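Local coordinates for protein SusD homolog (Bacteroides thetaiotaomicron VPI-5482, PDB 3IHV) that probably binds glycans at the cell surface as a SusD-family outer-membrane protein, helping a gut Bacteroides capture sugars, at residues A[75-80]-A[515-520]; A[113-118]-A[183-188]; A[426-431]-A[439-444]. One frame throughout, in Å; residues are numbered along the deposited sequence. Where two conformers were deposited one is given.

Interaction 1: A[75-80]-A[515-520]; sequences SEVQQT and LFPIPQ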
ATOM      1  N   SER A  75      19.570   3.581  -6.723  1.00  8.67           N
ATOM      2  CA  SER A  75      19.363   4.779  -5.914  0.50  8.29           C
ATOM      3  C   SER A  75      18.054   4.807  -5.142  1.00  7.65           C
ATOM      4  O   SER A  75      18.026   5.176  -3.969  1.00  7.11           O
ATOM      5  CB  SER A  75      19.436   6.029  -6.813  0.50  8.73           C
ATOM      6  OG  SER A  75      20.764   6.250  -7.239  0.50 10.14           O
ATOM      7  N   GLU A  76      16.980   4.422  -5.806  1.00  8.14           N
ATOM      8  CA  GLU A  76      15.666   4.479  -5.191  1.00  7.86           C
ATOM      9  C   GLU A  76      15.561   3.625  -3.936  1.00  8.11           C
ATOM     10  O   GLU A  76      14.892   4.017  -2.974  1.00  7.11           O
ATOM     11  CB  GLU A  76      14.565   4.059  -6.177  1.00  8.04           C
ATOM     12  CG  GLU A  76      14.398   4.975  -7.390  1.00 10.32           C
ATOM     13  CD  GLU A  76      15.363   4.704  -8.544  1.00 12.26           C
ATOM     14  OE1 GLU A  76      16.331   3.925  -8.391  1.00 10.57           O
ATOM     15  OE2 GLU A  76      15.124   5.299  -9.625  1.00 12.90           O
ATOM     16  N   VAL A  77      16.235   2.474  -3.956  1.00  7.35           N
ATOM     17  CA  VAL A  77      16.252   1.562  -2.844  1.00  8.46           C
ATOM     18  C   VAL A  77      16.928   2.235  -1.650  1.00  7.60           C
ATOM     19  O   VAL A  77      16.383   2.236  -0.543  1.00  8.39           O
ATOM     20  CB  VAL A  77      16.936   0.256  -3.210  1.00  9.39           C
ATOM     21  CG1 VAL A  77      17.024  -0.654  -1.984  1.00  8.10           C
ATOM     22  CG2 VAL A  77      16.161  -0.439  -4.385  1.00  9.13           C
ATOM     23  N   GLN A  78      18.103   2.826  -1.881  1.00  8.24           N
ATOM     24  CA  GLN A  78      18.786   3.556  -0.819  0.50  7.93           C
ATOM     25  C   GLN A  78      17.920   4.713  -0.303  1.00  7.98           C
ATOM     26  O   GLN A  78      17.883   4.978   0.915  1.00  8.16           O
ATOM     27  CB  GLN A  78      20.147   4.074  -1.284  0.50  8.20           C
ATOM     28  CG  GLN A  78      21.004   4.700  -0.153  0.50  8.45           C
ATOM     29  CD  GLN A  78      20.667   6.155   0.159  0.50  9.81           C
ATOM     30  OE1 GLN A  78      20.946   6.659   1.257  0.50 13.83           O
ATOM     31  NE2 GLN A  78      20.092   6.840  -0.806  0.50 10.32           N
ATOM     32  N   GLN A  79      17.214   5.400  -1.181  1.00  6.88           N
ATOM     33  CA  GLN A  79      16.399   6.527  -0.745  1.00  7.50           C
ATOM     34  C   GLN A  79      15.251   6.125   0.191  1.00  7.03           C
ATOM     35  O   GLN A  79      14.942   6.834   1.152  1.00  6.68           O
ATOM     36  CB  GLN A  79      15.847   7.265  -1.965  1.00  7.13           C
ATOM     37  CG  GLN A  79      16.937   8.016  -2.742  1.00  9.11           C
ATOM     38  CD  GLN A  79      16.456   8.576  -4.074  1.00 13.52           C
ATOM     39  OE1 GLN A  79      15.465   8.128  -4.635  1.00 13.50           O
ATOM     40  NE2 GLN A  79      17.180   9.571  -4.586  1.00 16.17           N
ATOM     41  N   THR A  80      14.623   4.980  -0.094  1.00  6.74           N
ATOM     42  CA  THR A  80      13.543   4.494   0.760  1.00  7.34           C
ATOM     43  C   THR A  80      14.096   4.024   2.105  1.00  7.52           C
ATOM     44  O   THR A  80      13.522   4.339   3.158  1.00  5.98           O
ATOM     45  CB  THR A  80      12.713   3.432   0.073  1.00  7.73           C
ATOM     46  OG1 THR A  80      12.014   4.019  -1.024  1.00  7.05           O
ATOM     47  CG2 THR A  80      11.707   2.836   1.031  1.00  7.08           C
ATOM     48  N   LEU A 515      13.237 -10.268  -1.279  1.00  8.45           N
ATOM     49  CA  LEU A 515      13.700  -9.083  -0.538  1.00  8.32           C
ATOM     50  C   LEU A 515      14.373  -8.108  -1.456  1.00  6.99           C
ATOM     51  O   LEU A 515      14.885  -8.491  -2.523  1.00  6.84           O
ATOM     52  CB  LEU A 515      14.747  -9.471   0.486  1.00  7.93           C
ATOM     53  CG  LEU A 515      14.258 -10.332   1.660  1.00  7.89           C
ATOM     54  CD1 LEU A 515      15.469 -10.842   2.459  1.00  6.96           C
ATOM     55  CD2 LEU A 515      13.255  -9.566   2.577  1.00  7.40           C
ATOM     56  N   PHE A 516      14.377  -6.855  -1.043  1.00  7.23           N
ATOM     57  CA  PHE A 516      15.247  -5.857  -1.663  1.00  7.72           C
ATOM     58  C   PHE A 516      16.622  -6.007  -1.024  1.00  7.92           C
ATOM     59  O   PHE A 516      16.745  -6.554   0.092  1.00  8.71           O
ATOM     60  CB  PHE A 516      14.701  -4.441  -1.484  1.00  9.37           C
ATOM     61  CG  PHE A 516      13.744  -3.999  -2.617  1.00 10.36           C
ATOM     62  CD1 PHE A 516      12.945  -4.926  -3.285  1.00 13.61           C
ATOM     63  CD2 PHE A 516      13.601  -2.672  -2.942  1.00 17.46           C
ATOM     64  CE1 PHE A 516      12.054  -4.519  -4.302  1.00 14.36           C
ATOM     65  CE2 PHE A 516      12.702  -2.252  -3.922  1.00 14.12           C
ATOM     66  CZ  PHE A 516      11.954  -3.182  -4.623  1.00 17.44           C
ATOM     67  N   PRO A 517      17.668  -5.584  -1.725  1.00  7.21           N
ATOM     68  CA  PRO A 517      18.980  -5.654  -1.127  1.00  7.54           C
ATOM     69  C   PRO A 517      19.135  -4.594  -0.045  1.00  7.13           C
ATOM     70  O   PRO A 517      18.461  -3.563  -0.081  1.00  7.16           O
ATOM     71  CB  PRO A 517      19.914  -5.280  -2.288  1.00  7.68           C
ATOM     72  CG  PRO A 517      19.060  -4.311  -3.151  1.00  6.92           C
ATOM     73  CD  PRO A 517      17.672  -4.890  -3.025  1.00  7.33           C
ATOM     74  N   ILE A 518      20.064  -4.823   0.868  1.00  6.55           N
ATOM     75  CA  ILE A 518      20.453  -3.792   1.811  1.00  6.40           C
ATOM     76  C   ILE A 518      21.204  -2.816   0.886  1.00  5.71           C
ATOM     77  O   ILE A 518      22.000  -3.259   0.084  1.00  6.02           O
ATOM     78  CB  ILE A 518      21.417  -4.331   2.864  1.00  5.98           C
ATOM     79  CG1 ILE A 518      20.781  -5.516   3.617  1.00  8.76           C
ATOM     80  CG2 ILE A 518      21.848  -3.201   3.796  1.00  5.40           C
ATOM     81  CD1 ILE A 518      19.425  -5.271   4.261  1.00  7.54           C
ATOM     82  N   PRO A 519      20.903  -1.510   0.940  1.00  5.88           N
ATOM     83  CA  PRO A 519      21.584  -0.612  -0.010  1.00  6.14           C
ATOM     84  C   PRO A 519      23.103  -0.705   0.049  1.00  6.54           C
ATOM     85  O   PRO A 519      23.705  -0.791   1.130  1.00  7.36           O
ATOM     86  CB  PRO A 519      21.088   0.781   0.382  1.00  6.55           C
ATOM     87  CG  PRO A 519      19.796   0.552   1.097  1.00  6.20           C
ATOM     88  CD  PRO A 519      19.945  -0.787   1.793  1.00  6.61           C
ATOM     89  N   GLN A 520      23.726  -0.692  -1.110  1.00  6.25           N
ATOM     90  CA  GLN A 520      25.173  -0.828  -1.154  1.00  6.41           C
ATOM     91  C   GLN A 520      25.877   0.249  -0.343  1.00  7.35           C
ATOM     92  O   GLN A 520      26.871  -0.022   0.304  1.00  6.96           O
ATOM     93  CB  GLN A 520      25.672  -0.781  -2.594  1.00  6.59           C
ATOM     94  CG  GLN A 520      27.135  -1.180  -2.720  1.00  5.89           C
ATOM     95  CD  GLN A 520      27.360  -2.622  -2.287  1.00  6.21           C
ATOM     96  OE1 GLN A 520      26.625  -3.519  -2.688  1.00  8.22           O
ATOM     97  NE2 GLN A 520      28.396  -2.845  -1.449  1.00  5.60           N
TER
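Gln-78 and Pro-519 bring the two backbones closest, with 5.1 Å between Gln-78 CA and Pro-519 CA, where the first turn of helix 75-101 lies against an irregular, proline-rich loop that turns into helix 520-525. In this largely helical SusD-family protein, of the TPR-like class, the contact packs the start of a helix from the N-terminal part of the chain against the C-terminal end, and the interface is apolar and largely buried. Val-77 carries it with both of its methyls. Its CG1 lies opposite the backbone N across the CA-CB bond (chi1 176°), which leaves CG2 beside that N, so CG2 meets mainly the phenylalanine while CG1 also reaches the prolines. CG2 approaches the Phe-516 ring obliquely at the CD2 side, 3.7 Å from Val-77 CG2 to Phe-516 CD2. CG1 sits 3.8 Å from Pro-517 O and also faces two proline rings: Val-77 CG1 is 4.3 Å from Pro-517 CG and equally far from Pro-519 CG. The valine therefore fills the angle between the phenylalanine and the two prolines. Phe-516 also meets Phe-45 and Phe-70, from loops, and Phe-135 at the end of helix 107-135, an aromatic cluster. On the neighbouring side of the helix, Gln-78 offers its aliphatic part, CB and CG, to Pro-519. Pro-519 occupies the N-cap position of helix 520-525, and Gln-520, the next residue, is tied to Thr-72 just ahead of helix 75-101. The Gln-78 and Pro-519 side chains cross at about a right angle, and the proline presses on the helix backbone itself, with Pro-519 CG 3.7 Å from Gln-78 CA.

Interaction 2: A[113-118]-A[183-188]; sequences ATLYIA and DQYRES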
ATOM      1  N   ALA A 113      -1.283  14.312  24.894  1.00  4.20           N
ATOM      2  CA  ALA A 113       0.081  13.812  24.785  1.00  4.52           C
ATOM      3  C   ALA A 113       0.120  12.293  24.705  1.00  4.00           C
ATOM      4  O   ALA A 113       0.876  11.770  23.904  1.00  4.93           O
ATOM      5  CB  ALA A 113       0.971  14.321  25.921  1.00  3.70           C
ATOM      6  N   THR A 114      -0.721  11.587  25.471  1.00  4.03           N
ATOM      7  CA  THR A 114      -0.731  10.130  25.375  1.00  4.54           C
ATOM      8  C   THR A 114      -1.225   9.677  23.996  1.00  4.95           C
ATOM      9  O   THR A 114      -0.705   8.727  23.418  1.00  4.01           O
ATOM     10  CB  THR A 114      -1.537   9.438  26.508  1.00  5.23           C
ATOM     11  OG1 THR A 114      -2.936   9.766  26.425  1.00  7.07           O
ATOM     12  CG2 THR A 114      -0.963   9.832  27.876  1.00  2.99           C
ATOM     13  N   LEU A 115      -2.224  10.368  23.472  1.00  3.78           N
ATOM     14  CA  LEU A 115      -2.690  10.053  22.121  1.00  5.16           C
ATOM     15  C   LEU A 115      -1.561  10.275  21.109  1.00  4.45           C
ATOM     16  O   LEU A 115      -1.327   9.442  20.232  1.00  5.00           O
ATOM     17  CB  LEU A 115      -3.919  10.889  21.752  1.00  5.32           C
ATOM     18  CG  LEU A 115      -5.153  10.768  22.627  1.00 10.26           C
ATOM     19  CD1 LEU A 115      -6.375  11.395  21.907  1.00 10.41           C
ATOM     20  CD2 LEU A 115      -5.421   9.309  23.006  1.00 12.43           C
ATOM     21  N   TYR A 116      -0.850  11.389  21.246  1.00  4.72           N
ATOM     22  CA  TYR A 116       0.241  11.703  20.335  1.00  4.88           C
ATOM     23  C   TYR A 116       1.385  10.707  20.439  1.00  5.20           C
ATOM     24  O   TYR A 116       1.996  10.384  19.410  1.00  4.83           O
ATOM     25  CB  TYR A 116       0.757  13.152  20.514  1.00  4.57           C
ATOM     26  CG  TYR A 116      -0.263  14.255  20.395  1.00  4.91           C
ATOM     27  CD1 TYR A 116      -1.491  14.064  19.781  1.00  6.36           C
ATOM     28  CD2 TYR A 116       0.027  15.512  20.874  1.00  7.25           C
ATOM     29  CE1 TYR A 116      -2.397  15.101  19.713  1.00  7.10           C
ATOM     30  CE2 TYR A 116      -0.846  16.542  20.759  1.00  7.12           C
ATOM     31  CZ  TYR A 116      -2.053  16.334  20.178  1.00  8.25           C
ATOM     32  OH  TYR A 116      -2.927  17.402  20.119  1.00  8.28           O
ATOM     33  N   ILE A 117       1.661  10.208  21.659  1.00  5.30           N
ATOM     34  CA  ILE A 117       2.640   9.161  21.881  1.00  4.84           C
ATOM     35  C   ILE A 117       2.201   7.933  21.119  1.00  5.46           C
ATOM     36  O   ILE A 117       3.005   7.297  20.426  1.00  6.32           O
ATOM     37  CB  ILE A 117       2.831   8.850  23.400  1.00  4.65           C
ATOM     38  CG1 ILE A 117       3.593  10.008  24.076  1.00  3.91           C
ATOM     39  CG2 ILE A 117       3.568   7.498  23.609  1.00  4.31           C
ATOM     40  CD1 ILE A 117       3.482  10.045  25.631  1.00  5.83           C
ATOM     41  N   ALA A 118       0.912   7.603  21.224  1.00  5.30           N
ATOM     42  CA  ALA A 118       0.372   6.449  20.533  1.00  5.68           C
ATOM     43  C   ALA A 118       0.508   6.583  19.010  1.00  5.18           C
ATOM     44  O   ALA A 118       0.817   5.606  18.316  1.00  6.89           O
ATOM     45  CB  ALA A 118      -1.134   6.253  20.943  1.00  5.21           C
ATOM     46  N   ASP A 183     -13.712   9.715  19.227  1.00 10.80           N
ATOM     47  CA  ASP A 183     -12.741  10.696  19.682  1.00  9.95           C
ATOM     48  C   ASP A 183     -13.281  12.094  19.967  1.00 11.01           C
ATOM     49  O   ASP A 183     -13.618  12.827  19.051  1.00 10.99           O
ATOM     50  CB  ASP A 183     -11.657  10.742  18.605  1.00  9.39           C
ATOM     51  CG  ASP A 183     -10.464  11.601  18.955  1.00  9.64           C
ATOM     52  OD1 ASP A 183     -10.386  12.161  20.054  1.00  7.06           O
ATOM     53  OD2 ASP A 183      -9.557  11.657  18.070  1.00  8.95           O
ATOM     54  N   GLN A 184     -13.390  12.438  21.239  1.00 10.74           N
ATOM     55  CA  GLN A 184     -13.756  13.793  21.599  1.00 12.32           C
ATOM     56  C   GLN A 184     -12.575  14.512  22.268  1.00 11.17           C
ATOM     57  O   GLN A 184     -12.777  15.494  22.962  1.00 11.66           O
ATOM     58  CB  GLN A 184     -15.063  13.832  22.412  1.00 13.46           C
ATOM     59  CG  GLN A 184     -16.284  13.373  21.521  1.00 15.87           C
ATOM     60  CD  GLN A 184     -17.656  13.642  22.151  1.00 18.84           C
ATOM     61  OE1 GLN A 184     -17.795  14.452  23.067  1.00 21.45           O
ATOM     62  NE2 GLN A 184     -18.681  12.955  21.639  1.00 18.29           N
ATOM     63  N   TYR A 185     -11.345  14.028  22.037  1.00 10.12           N
ATOM     64  CA  TYR A 185     -10.117  14.684  22.553  1.00  9.49           C
ATOM     65  C   TYR A 185      -9.413  15.542  21.486  1.00  8.29           C
ATOM     66  O   TYR A 185      -9.078  16.712  21.716  1.00  8.45           O
ATOM     67  CB  TYR A 185      -9.136  13.644  23.068  1.00 10.03           C
ATOM     68  CG  TYR A 185      -9.743  12.756  24.119  1.00 13.37           C
ATOM     69  CD1 TYR A 185     -10.031  13.237  25.375  1.00 17.33           C
ATOM     70  CD2 TYR A 185     -10.012  11.422  23.844  1.00 18.49           C
ATOM     71  CE1 TYR A 185     -10.605  12.413  26.346  1.00 19.64           C
ATOM     72  CE2 TYR A 185     -10.577  10.598  24.796  1.00 21.10           C
ATOM     73  CZ  TYR A 185     -10.867  11.086  26.023  1.00 21.82           C
ATOM     74  OH  TYR A 185     -11.420  10.225  26.947  1.00 29.17           O
ATOM     75  N   ARG A 186      -9.194  14.963  20.324  1.00  8.41           N
ATOM     76  CA  ARG A 186      -8.534  15.648  19.217  1.00  8.88           C
ATOM     77  C   ARG A 186      -9.538  16.486  18.387  1.00 10.37           C
ATOM     78  O   ARG A 186     -10.630  16.045  18.112  1.00 10.87           O
ATOM     79  CB  ARG A 186      -7.804  14.640  18.347  1.00  8.43           C
ATOM     80  CG  ARG A 186      -6.609  13.957  19.083  1.00  6.24           C
ATOM     81  CD  ARG A 186      -5.956  12.910  18.227  1.00  6.95           C
ATOM     82  NE  ARG A 186      -6.881  11.811  17.975  1.00  6.65           N
ATOM     83  CZ  ARG A 186      -6.567  10.702  17.324  1.00  8.08           C
ATOM     84  NH1 ARG A 186      -5.360  10.538  16.853  1.00  7.41           N
ATOM     85  NH2 ARG A 186      -7.477   9.759  17.120  1.00  7.98           N
ATOM     86  N   GLU A 187      -9.182  17.695  17.991  1.00 12.29           N
ATOM     87  CA  GLU A 187     -10.157  18.476  17.210  1.00 14.00           C
ATOM     88  C   GLU A 187     -10.451  17.812  15.870  1.00 13.58           C
ATOM     89  O   GLU A 187     -11.560  17.894  15.376  1.00 14.77           O
ATOM     90  CB  GLU A 187      -9.738  19.928  17.022  1.00 15.37           C
ATOM     91  CG  GLU A 187      -8.410  20.149  16.370  1.00 20.69           C
ATOM     92  CD  GLU A 187      -8.182  21.624  15.980  1.00 27.49           C
ATOM     93  OE1 GLU A 187      -9.146  22.435  16.103  1.00 29.61           O
ATOM     94  OE2 GLU A 187      -7.043  21.947  15.544  1.00 31.88           O
ATOM     95  N   SER A 188      -9.455  17.135  15.314  1.00 12.21           N
ATOM     96  CA  SER A 188      -9.591  16.430  14.053  1.00 12.52           C
ATOM     97  C   SER A 188      -8.652  15.244  14.054  1.00 11.28           C
ATOM     98  O   SER A 188      -7.505  15.375  14.480  1.00 12.35           O
ATOM     99  CB  SER A 188      -9.168  17.378  12.928  1.00 12.57           C
ATOM    100  OG  SER A 188      -8.947  16.704  11.715  1.00 16.91           O
TER
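Leu-115 points one methyl, CD1, from helix 107-135 into the angle between Tyr-185 and Arg-186, two neighbours in a loop whose bend is an Asx turn built on Asp-183. Against Tyr-185 the leucine runs at about a right angle: Leu-115 CD1 meets Tyr-185 CB at 3.7 Å and approaches the ring obliquely. Against Arg-186 it passes at a slant, touching the aliphatic chain, with 3.8 Å from Leu-115 CD1 to Arg-186 CG. The same CG lies at the edge of the Tyr-116 ring, close to its plane, so two helix side chains meet the same methylene.

The shape of the loop is set from within. Asp-183 OD1 accepts the backbone N-H groups of Tyr-185 and Arg-186, both from the same face of the carboxylate; the bond from Arg-186 N is almost straight (171°). The arginine chain turns about its CG-CD bond (chi3 -65°), folding the guanidinium back into a salt bridge with Asp-183, whose carboxyl carbon lies at the guanidinium edge. Glu-119, further along helix 107-135, pairs with Arg-186 NH1, adding an ionic tie between this loop and the helix. The buried arginine's charge is thus probably compensated by two acids, while its methylenes serve the apolar contact. Asp-183 OD2 takes two donors of Arg-186, NE at 2.7 Å and NH2 at 3.0 Å from that oxygen.

Interaction 3: A[426-431]-A[439-444]; sequences VRRRGY and ACDLPQ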
ATOM      1  N   VAL A 426     -17.270  -8.538   2.147  1.00  6.90           N
ATOM      2  CA  VAL A 426     -16.487  -7.949   1.078  1.00  6.67           C
ATOM      3  C   VAL A 426     -17.054  -8.294  -0.325  1.00  7.20           C
ATOM      4  O   VAL A 426     -17.196  -7.402  -1.174  1.00  7.16           O
ATOM      5  CB  VAL A 426     -15.015  -8.321   1.176  1.00  7.75           C
ATOM      6  CG1 VAL A 426     -14.258  -7.820  -0.058  1.00  6.95           C
ATOM      7  CG2 VAL A 426     -14.434  -7.722   2.457  1.00  6.48           C
ATOM      8  N   ARG A 427     -17.413  -9.545  -0.540  1.00  6.60           N
ATOM      9  CA  ARG A 427     -17.992  -9.971  -1.823  1.00  7.61           C
ATOM     10  C   ARG A 427     -19.338  -9.266  -2.093  1.00  7.17           C
ATOM     11  O   ARG A 427     -19.616  -8.822  -3.212  1.00  7.85           O
ATOM     12  CB  ARG A 427     -18.280 -11.474  -1.801  1.00  9.21           C
ATOM     13  CG  ARG A 427     -17.136 -12.427  -1.489  1.00 11.46           C
ATOM     14  CD  ARG A 427     -16.401 -12.879  -2.622  1.00 10.14           C
ATOM     15  NE  ARG A 427     -17.253 -13.480  -3.667  1.00 10.70           N
ATOM     16  CZ  ARG A 427     -16.894 -13.487  -4.948  1.00 10.97           C
ATOM     17  NH1 ARG A 427     -15.705 -12.996  -5.306  1.00 12.45           N
ATOM     18  NH2 ARG A 427     -17.716 -13.960  -5.874  1.00 12.09           N
ATOM     19  N   ARG A 428     -20.180  -9.162  -1.074  1.00  5.73           N
ATOM     20  CA  ARG A 428     -21.477  -8.523  -1.263  1.00  5.82           C
ATOM     21  C   ARG A 428     -21.322  -7.063  -1.679  1.00  5.76           C
ATOM     22  O   ARG A 428     -21.983  -6.571  -2.581  1.00  5.50           O
ATOM     23  CB  ARG A 428     -22.297  -8.657   0.028  1.00  6.88           C
ATOM     24  CG  ARG A 428     -22.722 -10.113   0.250  1.00  6.32           C
ATOM     25  CD  ARG A 428     -23.301 -10.338   1.617  1.00 10.95           C
ATOM     26  NE  ARG A 428     -23.702 -11.712   1.810  1.00 12.39           N
ATOM     27  CZ  ARG A 428     -24.368 -12.166   2.873  1.00 18.62           C
ATOM     28  NH1 ARG A 428     -24.712 -11.348   3.868  1.00 18.70           N
ATOM     29  NH2 ARG A 428     -24.699 -13.455   2.949  1.00 17.19           N
ATOM     30  N   ARG A 429     -20.452  -6.342  -0.983  1.00  5.54           N
ATOM     31  CA  ARG A 429     -20.249  -4.952  -1.345  1.00  6.50           C
ATOM     32  C   ARG A 429     -19.701  -4.898  -2.791  1.00  6.38           C
ATOM     33  O   ARG A 429     -20.104  -4.020  -3.580  1.00  6.85           O
ATOM     34  CB  ARG A 429     -19.307  -4.281  -0.330  1.00  6.37           C
ATOM     35  CG  ARG A 429     -19.245  -2.780  -0.396  1.00  6.57           C
ATOM     36  CD  ARG A 429     -18.233  -2.267  -1.397  1.00  6.19           C
ATOM     37  NE  ARG A 429     -16.881  -2.556  -1.000  1.00  5.98           N
ATOM     38  CZ  ARG A 429     -16.123  -1.801  -0.211  1.00  6.82           C
ATOM     39  NH1 ARG A 429     -16.589  -0.666   0.324  1.00  8.88           N
ATOM     40  NH2 ARG A 429     -14.879  -2.171   0.032  1.00  8.77           N
ATOM     41  N   GLY A 430     -18.778  -5.809  -3.102  1.00  6.23           N
ATOM     42  CA  GLY A 430     -18.137  -5.873  -4.424  1.00  6.66           C
ATOM     43  C   GLY A 430     -19.084  -6.204  -5.561  1.00  6.76           C
ATOM     44  O   GLY A 430     -18.793  -5.897  -6.726  1.00  7.55           O
ATOM     45  N   TYR A 431     -20.233  -6.805  -5.233  1.00  6.67           N
ATOM     46  CA  TYR A 431     -21.289  -7.085  -6.205  1.00  7.52           C
ATOM     47  C   TYR A 431     -22.433  -6.071  -6.153  1.00  8.22           C
ATOM     48  O   TYR A 431     -23.509  -6.289  -6.740  1.00  8.19           O
ATOM     49  CB  TYR A 431     -21.791  -8.513  -6.027  1.00  8.44           C
ATOM     50  CG  TYR A 431     -20.880  -9.545  -6.689  1.00  7.88           C
ATOM     51  CD1 TYR A 431     -19.590  -9.772  -6.239  1.00  8.15           C
ATOM     52  CD2 TYR A 431     -21.336 -10.311  -7.768  1.00  9.92           C
ATOM     53  CE1 TYR A 431     -18.757 -10.709  -6.859  1.00  7.99           C
ATOM     54  CE2 TYR A 431     -20.521 -11.236  -8.380  1.00  9.52           C
ATOM     55  CZ  TYR A 431     -19.241 -11.439  -7.926  1.00 10.48           C
ATOM     56  OH  TYR A 431     -18.429 -12.372  -8.525  1.00 12.36           O
ATOM     57  N   ALA A 439     -25.615 -15.618  -5.310  1.00 20.10           N
ATOM     58  CA  ALA A 439     -24.706 -15.533  -6.471  1.00 19.76           C
ATOM     59  C   ALA A 439     -23.324 -14.976  -6.145  1.00 19.15           C
ATOM     60  O   ALA A 439     -22.323 -15.420  -6.726  1.00 20.28           O
ATOM     61  CB  ALA A 439     -25.340 -14.722  -7.592  1.00 20.19           C
ATOM     62  N   CYS A 440     -23.238 -13.994  -5.246  1.00 16.79           N
ATOM     63  CA  CYS A 440     -21.950 -13.411  -4.917  1.00 14.10           C
ATOM     64  C   CYS A 440     -21.212 -14.091  -3.782  1.00 12.93           C
ATOM     65  O   CYS A 440     -19.971 -14.012  -3.724  1.00 12.37           O
ATOM     66  CB  CYS A 440     -22.088 -11.915  -4.550  1.00 14.35           C
ATOM     67  SG  CYS A 440     -23.148 -11.531  -3.128  1.00 13.01           S
ATOM     68  N   ASP A 441     -21.938 -14.712  -2.847  1.00 10.87           N
ATOM     69  CA  ASP A 441     -21.273 -15.320  -1.680  1.00 10.49           C
ATOM     70  C   ASP A 441     -20.360 -16.462  -2.043  1.00  9.70           C
ATOM     71  O   ASP A 441     -20.655 -17.201  -2.971  1.00  9.09           O
ATOM     72  CB  ASP A 441     -22.270 -15.881  -0.659  1.00  9.99           C
ATOM     73  CG  ASP A 441     -22.962 -14.820   0.158  1.00 10.90           C
ATOM     74  OD1 ASP A 441     -22.578 -13.634   0.130  1.00 10.92           O
ATOM     75  OD2 ASP A 441     -23.919 -15.181   0.873  1.00 11.79           O
ATOM     76  N   LEU A 442     -19.256 -16.607  -1.306  1.00  9.24           N
ATOM     77  CA  LEU A 442     -18.449 -17.810  -1.405  1.00  9.61           C
ATOM     78  C   LEU A 442     -19.328 -18.895  -0.848  1.00  9.03           C
ATOM     79  O   LEU A 442     -19.902 -18.715   0.237  1.00  9.78           O
ATOM     80  CB  LEU A 442     -17.177 -17.822  -0.550  1.00 10.01           C
ATOM     81  CG  LEU A 442     -15.881 -17.195  -1.000  1.00 15.09           C
ATOM     82  CD1 LEU A 442     -16.074 -15.739  -1.080  1.00 19.42           C
ATOM     83  CD2 LEU A 442     -14.732 -17.526  -0.011  1.00 12.37           C
ATOM     84  N   PRO A 443     -19.415 -20.037  -1.546  1.00  8.07           N
ATOM     85  CA  PRO A 443     -20.212 -21.147  -1.116  1.00  7.42           C
ATOM     86  C   PRO A 443     -19.666 -21.839   0.125  1.00  6.09           C
ATOM     87  O   PRO A 443     -18.483 -21.839   0.329  1.00  6.32           O
ATOM     88  CB  PRO A 443     -20.117 -22.120  -2.290  1.00  7.45           C
ATOM     89  CG  PRO A 443     -18.811 -21.875  -2.836  1.00  9.22           C
ATOM     90  CD  PRO A 443     -18.618 -20.381  -2.746  1.00  9.48           C
ATOM     91  N   GLN A 444     -20.576 -22.354   0.946  1.00  5.68           N
ATOM     92  CA  GLN A 444     -20.260 -23.241   2.046  1.00  4.88           C
ATOM     93  C   GLN A 444     -19.666 -24.492   1.432  1.00  5.95           C
ATOM     94  O   GLN A 444     -19.871 -24.771   0.233  1.00  5.02           O
ATOM     95  CB  GLN A 444     -21.511 -23.644   2.820  1.00  6.02           C
ATOM     96  CG  GLN A 444     -22.153 -22.532   3.556  1.00  5.31           C
ATOM     97  CD  GLN A 444     -21.255 -21.960   4.640  1.00  7.26           C
ATOM     98  OE1 GLN A 444     -20.874 -22.654   5.562  1.00  7.75           O
ATOM     99  NE2 GLN A 444     -20.950 -20.695   4.532  1.00 10.92           N
TER
HETATM  100  O   HOH W   1     -19.807 -16.135  -6.373  1.00 33.52           O
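Arg-427 reaches from the last turn of helix 417-430 to Cys-440 and Leu-442, in the long loop that links this helix to helix 448-463. Its CB lies 3.6 Å from Cys-440 O. CG and CD then pass across the end of Leu-442 at roughly a right angle, and the packing is tight: Arg-427 CD is 3.3 Å from Leu-442 CD1. Turns about the CB-CG and CG-CD bonds (chi2 -90° for the first) curl the chain back, and Arg-427 NE donates to Cys-440 O at 2.8 Å, nearly in line with the carbonyl. NH2 adds a weak bond to the same oxygen and another to Tyr-431 OH, and donates a weak hydrogen bond to a water, which itself donates to Ala-439 O. At the far end NH1 forms a salt bridge with Glu-458 of helix 448-463. Tyr-431 CE1 lies over one face of the guanidinium, toward its rim. The tyrosine ring in turn receives Cys-440 CB over a face, a CH-pi contact with CB 3.7 Å from the ring centroid.

Arg-428, by contrast, stretches out straight from CG to NE and forms a two-pronged, side-on salt bridge with Asp-441, its guanidinium nearly coplanar with the carboxylate (22° between planes). NE uses the syn lone pair of OD1, while Arg-428 NH2 meets Asp-441 OD2 at 2.8 Å in an almost linear bond of 177°.

From the N terminus, helix 75-101 opens interaction 1, which closes only at 515-520, joining the start of this helix to the C-terminal region across more than 430 residues. Helix 107-135, the next helix, carries the first half of interaction 2; its loop closes at 183-188 and lies wholly inside the first. Interaction 3 is nested there too, but follows interaction 2 in series and closes between helices 417-430 and 448-463, with only seven residues between its two segments. None cross. The more local ties of interactions 2 and 3 lie in the N-terminal and C-terminal parts of the chain, with centres about 37 Å apart, while interaction 1 bridges those two parts.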